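Local atomic coordinates of pumilio homolog 23 (Arabidopsis thaliana, PDB entry 5WZI), a protein that binds RNA through its pumilio repeats, probably sequence-specifically, and probably regulates the translation and stability of target mRNAs. Residues K464-A469 against H502-F507. Numbering follows the deposited sequence.
With nucleotides of chain B.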
loop_
_atom_site.group_PDB
_atom_site.type_symbol
_atom_site.label_atom_id
_atom_site.label_comp_id
_atom_site.label_asym_id
_atom_site.label_seq_id
_atom_site.Cartn_x
_atom_site.Cartn_y
_atom_site.Cartn_z
ATOM N N LYS A 464 23.487 2.805 10.094
ATOM C CA LYS A 464 23.414 1.352 10.192
ATOM C C LYS A 464 21.997 0.853 10.435
ATOM O O LYS A 464 21.780 -0.362 10.473
ATOM C CB LYS A 464 24.340 0.859 11.315
ATOM C CG LYS A 464 25.809 1.227 11.106
ATOM C CD LYS A 464 26.691 0.737 12.223
ATOM C CE LYS A 464 28.096 1.282 12.057
ATOM N NZ LYS A 464 28.980 0.992 13.233
ATOM N N ASP A 465 21.044 1.764 10.599
ATOM C CA ASP A 465 19.651 1.445 10.852
ATOM C C ASP A 465 18.874 1.626 9.560
ATOM O O ASP A 465 19.113 2.574 8.811
ATOM C CB ASP A 465 19.080 2.342 11.952
ATOM C CG ASP A 465 17.612 2.063 12.237
ATOM O OD1 ASP A 465 16.740 2.497 11.428
ATOM O OD2 ASP A 465 17.329 1.400 13.269
ATOM N N SER A 466 17.950 0.712 9.297
ATOM C CA SER A 466 17.367 0.653 7.967
ATOM C C SER A 466 16.381 1.783 7.701
ATOM O O SER A 466 16.133 2.104 6.530
ATOM C CB SER A 466 16.712 -0.705 7.767
ATOM O OG SER A 466 17.709 -1.639 7.401
ATOM N N SER A 467 15.809 2.377 8.749
ATOM C CA SER A 467 15.054 3.616 8.615
ATOM C C SER A 467 15.964 4.846 8.713
ATOM O O SER A 467 15.740 5.835 8.013
ATOM C CB SER A 467 13.960 3.697 9.686
ATOM O OG SER A 467 13.058 2.614 9.616
ATOM N N GLY A 468 16.994 4.801 9.559
ATOM C CA GLY A 468 17.846 5.960 9.726
ATOM C C GLY A 468 18.647 6.305 8.488
ATOM O O GLY A 468 18.895 7.484 8.217
ATOM N N ALA A 469 19.070 5.293 7.725
ATOM C CA ALA A 469 19.796 5.559 6.488
ATOM C C ALA A 469 18.956 6.364 5.497
ATOM O O ALA A 469 19.507 7.132 4.704
ATOM C CB ALA A 469 20.254 4.248 5.862
ATOM N N HIS A 502 26.130 -3.987 5.211
ATOM C CA HIS A 502 24.671 -3.865 5.256
ATOM C C HIS A 502 24.114 -3.649 3.853
ATOM O O HIS A 502 24.628 -2.832 3.084
ATOM C CB HIS A 502 24.223 -2.671 6.123
ATOM C CG HIS A 502 24.507 -2.797 7.591
ATOM N ND1 HIS A 502 23.506 -2.979 8.526
ATOM C CD2 HIS A 502 25.662 -2.690 8.293
ATOM C CE1 HIS A 502 24.037 -3.014 9.736
ATOM N NE2 HIS A 502 25.344 -2.841 9.623
ATOM N N THR A 503 23.029 -4.353 3.530
ATOM C CA THR A 503 22.364 -4.094 2.257
ATOM C C THR A 503 21.872 -2.658 2.188
ATOM O O THR A 503 21.994 -2.001 1.147
ATOM C CB THR A 503 21.192 -5.054 2.046
ATOM O OG1 THR A 503 21.497 -6.339 2.616
ATOM C CG2 THR A 503 20.932 -5.201 0.570
ATOM N N SER A 504 21.306 -2.164 3.295
ATOM C CA SER A 504 20.791 -0.799 3.357
ATOM C C SER A 504 21.928 0.212 3.422
ATOM O O SER A 504 21.955 1.175 2.644
ATOM C CB SER A 504 19.857 -0.660 4.563
ATOM O OG SER A 504 19.826 0.658 5.086
ATOM N N GLY A 505 22.884 -0.001 4.342
ATOM C CA GLY A 505 24.032 0.890 4.442
ATOM C C GLY A 505 24.821 1.031 3.149
ATOM O O GLY A 505 25.485 2.050 2.930
ATOM N N SER A 506 24.761 0.022 2.273
ATOM C CA SER A 506 25.485 0.103 1.007
ATOM C C SER A 506 24.972 1.253 0.148
ATOM O O SER A 506 25.752 1.877 -0.584
ATOM C CB SER A 506 25.390 -1.231 0.255
ATOM O OG SER A 506 24.247 -1.299 -0.576
ATOM N N PHE A 507 23.676 1.566 0.240
ATOM C CA PHE A 507 23.153 2.707 -0.500
ATOM C C PHE A 507 23.675 4.018 0.074
ATOM O O PHE A 507 23.972 4.951 -0.682
ATOM C CB PHE A 507 21.629 2.684 -0.502
ATOM C CG PHE A 507 21.033 1.577 -1.334
ATOM C CD1 PHE A 507 20.776 1.765 -2.683
ATOM C CD2 PHE A 507 20.718 0.346 -0.766
ATOM C CE1 PHE A 507 20.228 0.749 -3.454
ATOM C CE2 PHE A 507 20.164 -0.670 -1.532
ATOM C CZ PHE A 507 19.920 -0.464 -2.879
ATOM P P G B 2 15.224 -4.435 -2.202
ATOM O OP1 G B 2 13.871 -5.062 -2.206
ATOM O OP2 G B 2 15.571 -3.352 -3.177
ATOM O "O5'" G B 2 15.405 -3.861 -0.719
ATOM C "C5'" G B 2 16.101 -4.588 0.297
ATOM C "C4'" G B 2 16.597 -3.682 1.408
ATOM O "O4'" G B 2 17.331 -2.558 0.836
ATOM C "C3'" G B 2 15.511 -3.060 2.296
ATOM O "O3'" G B 2 16.031 -2.848 3.607
ATOM C "C2'" G B 2 15.329 -1.690 1.670
ATOM O "O2'" G B 2 14.769 -0.718 2.527
ATOM C "C1'" G B 2 16.765 -1.350 1.311
ATOM N N9 G B 2 16.870 -0.275 0.321
ATOM C C8 G B 2 16.308 -0.163 -0.927
ATOM N N7 G B 2 16.573 0.975 -1.509
ATOM C C5 G B 2 17.334 1.670 -0.577
ATOM C C6 G B 2 17.915 2.967 -0.623
ATOM O O6 G B 2 17.861 3.778 -1.558
ATOM N N1 G B 2 18.605 3.258 0.566
ATOM C C2 G B 2 18.711 2.399 1.653
ATOM N N2 G B 2 19.398 2.784 2.744
ATOM N N3 G B 2 18.177 1.204 1.691
ATOM C C4 G B 2 17.512 0.910 0.557
ATOM P P A B 3 15.996 -4.008 4.712
ATOM O OP1 A B 3 17.372 -4.055 5.274
ATOM O OP2 A B 3 15.293 -5.195 4.138
ATOM O "O5'" A B 3 15.095 -3.432 5.892
ATOM C "C5'" A B 3 13.707 -3.173 5.738
ATOM C "C4'" A B 3 13.252 -2.236 6.828
ATOM O "O4'" A B 3 13.828 -0.930 6.594
ATOM C "C3'" A B 3 11.760 -1.962 6.952
ATOM O "O3'" A B 3 11.060 -2.983 7.651
ATOM C "C2'" A B 3 11.734 -0.618 7.674
ATOM O "O2'" A B 3 11.980 -0.800 9.066
ATOM C "C1'" A B 3 12.960 0.069 7.078
ATOM N N9 A B 3 12.673 1.025 5.989
ATOM C C8 A B 3 12.898 0.856 4.646
ATOM N N7 A B 3 12.586 1.912 3.928
ATOM C C5 A B 3 12.149 2.846 4.865
ATOM C C6 A B 3 11.687 4.170 4.759
ATOM N N6 A B 3 11.567 4.830 3.604
ATOM N N1 A B 3 11.333 4.818 5.896
ATOM C C2 A B 3 11.430 4.173 7.062
ATOM N N3 A B 3 11.859 2.931 7.284
ATOM C C4 A B 3 12.208 2.315 6.137
ATOM O "O5'" G B 1 16.829 -6.676 -6.160
ATOM C "C5'" G B 1 16.823 -7.455 -4.972
ATOM C "C4'" G B 1 17.740 -6.883 -3.913
ATOM O "O4'" G B 1 19.073 -6.675 -4.465
ATOM C "C3'" G B 1 17.361 -5.521 -3.335
ATOM O "O3'" G B 1 16.345 -5.593 -2.335
ATOM C "C2'" G B 1 18.699 -5.013 -2.810
ATOM O "O2'" G B 1 19.019 -5.667 -1.595
ATOM C "C1'" G B 1 19.660 -5.523 -3.889
ATOM N N9 G B 1 19.879 -4.526 -4.959
ATOM C C8 G B 1 19.173 -4.432 -6.143
ATOM N N7 G B 1 19.560 -3.452 -6.918
ATOM C C5 G B 1 20.595 -2.849 -6.209
ATOM C C6 G B 1 21.402 -1.726 -6.562
ATOM O O6 G B 1 21.365 -1.024 -7.593
ATOM N N1 G B 1 22.327 -1.459 -5.549
ATOM C C2 G B 1 22.467 -2.163 -4.368
ATOM N N2 G B 1 23.417 -1.708 -3.534
ATOM N N3 G B 1 21.726 -3.214 -4.031
ATOM C C4 G B 1 20.809 -3.499 -4.992
#
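Van der Waals contact joins the two repeats: the His502 ring lies with one face against Lys464, whose CA sits over it, and Lys464 O comes 3.6 Å from His502 CE1. The lysine chain then runs, extended, to a salt bridge with Glu498. Further in, Ala469 CB touches Ser504 OG at 3.7 Å, and Ser466 OG lies beside Ser504 CB.

Serine side chains hydrogen-bond the RNA. Ser504 OG, swung away from its own N (chi1 151°), reaches G2 of chain B and accepts a nearly straight bond from its N2 (3.2 Å, 172°). Ser466 OG donates to OP1 of A3 of chain B, and Ser467 OG to N3 of the same nucleotide at 2.6 Å. Within the protein, Asp465 OD1 fixes this turn, capping the backbone N of both Ser467 and Gly468.

Phe507 stacks between two bases of chain B: G2 lies nearly parallel, its C5 3.6 Å above the ring centre, while G1 is more tilted on the opposite face, its N2 toward the rim. With an alanine here, a gap would probably open between the guanines, leaving both without their aromatic partner.

Pumilio repeats 7 and 8 thus meet at an RNA-reading surface, where serines address base edges and phosphate while Phe507 spaces the guanines.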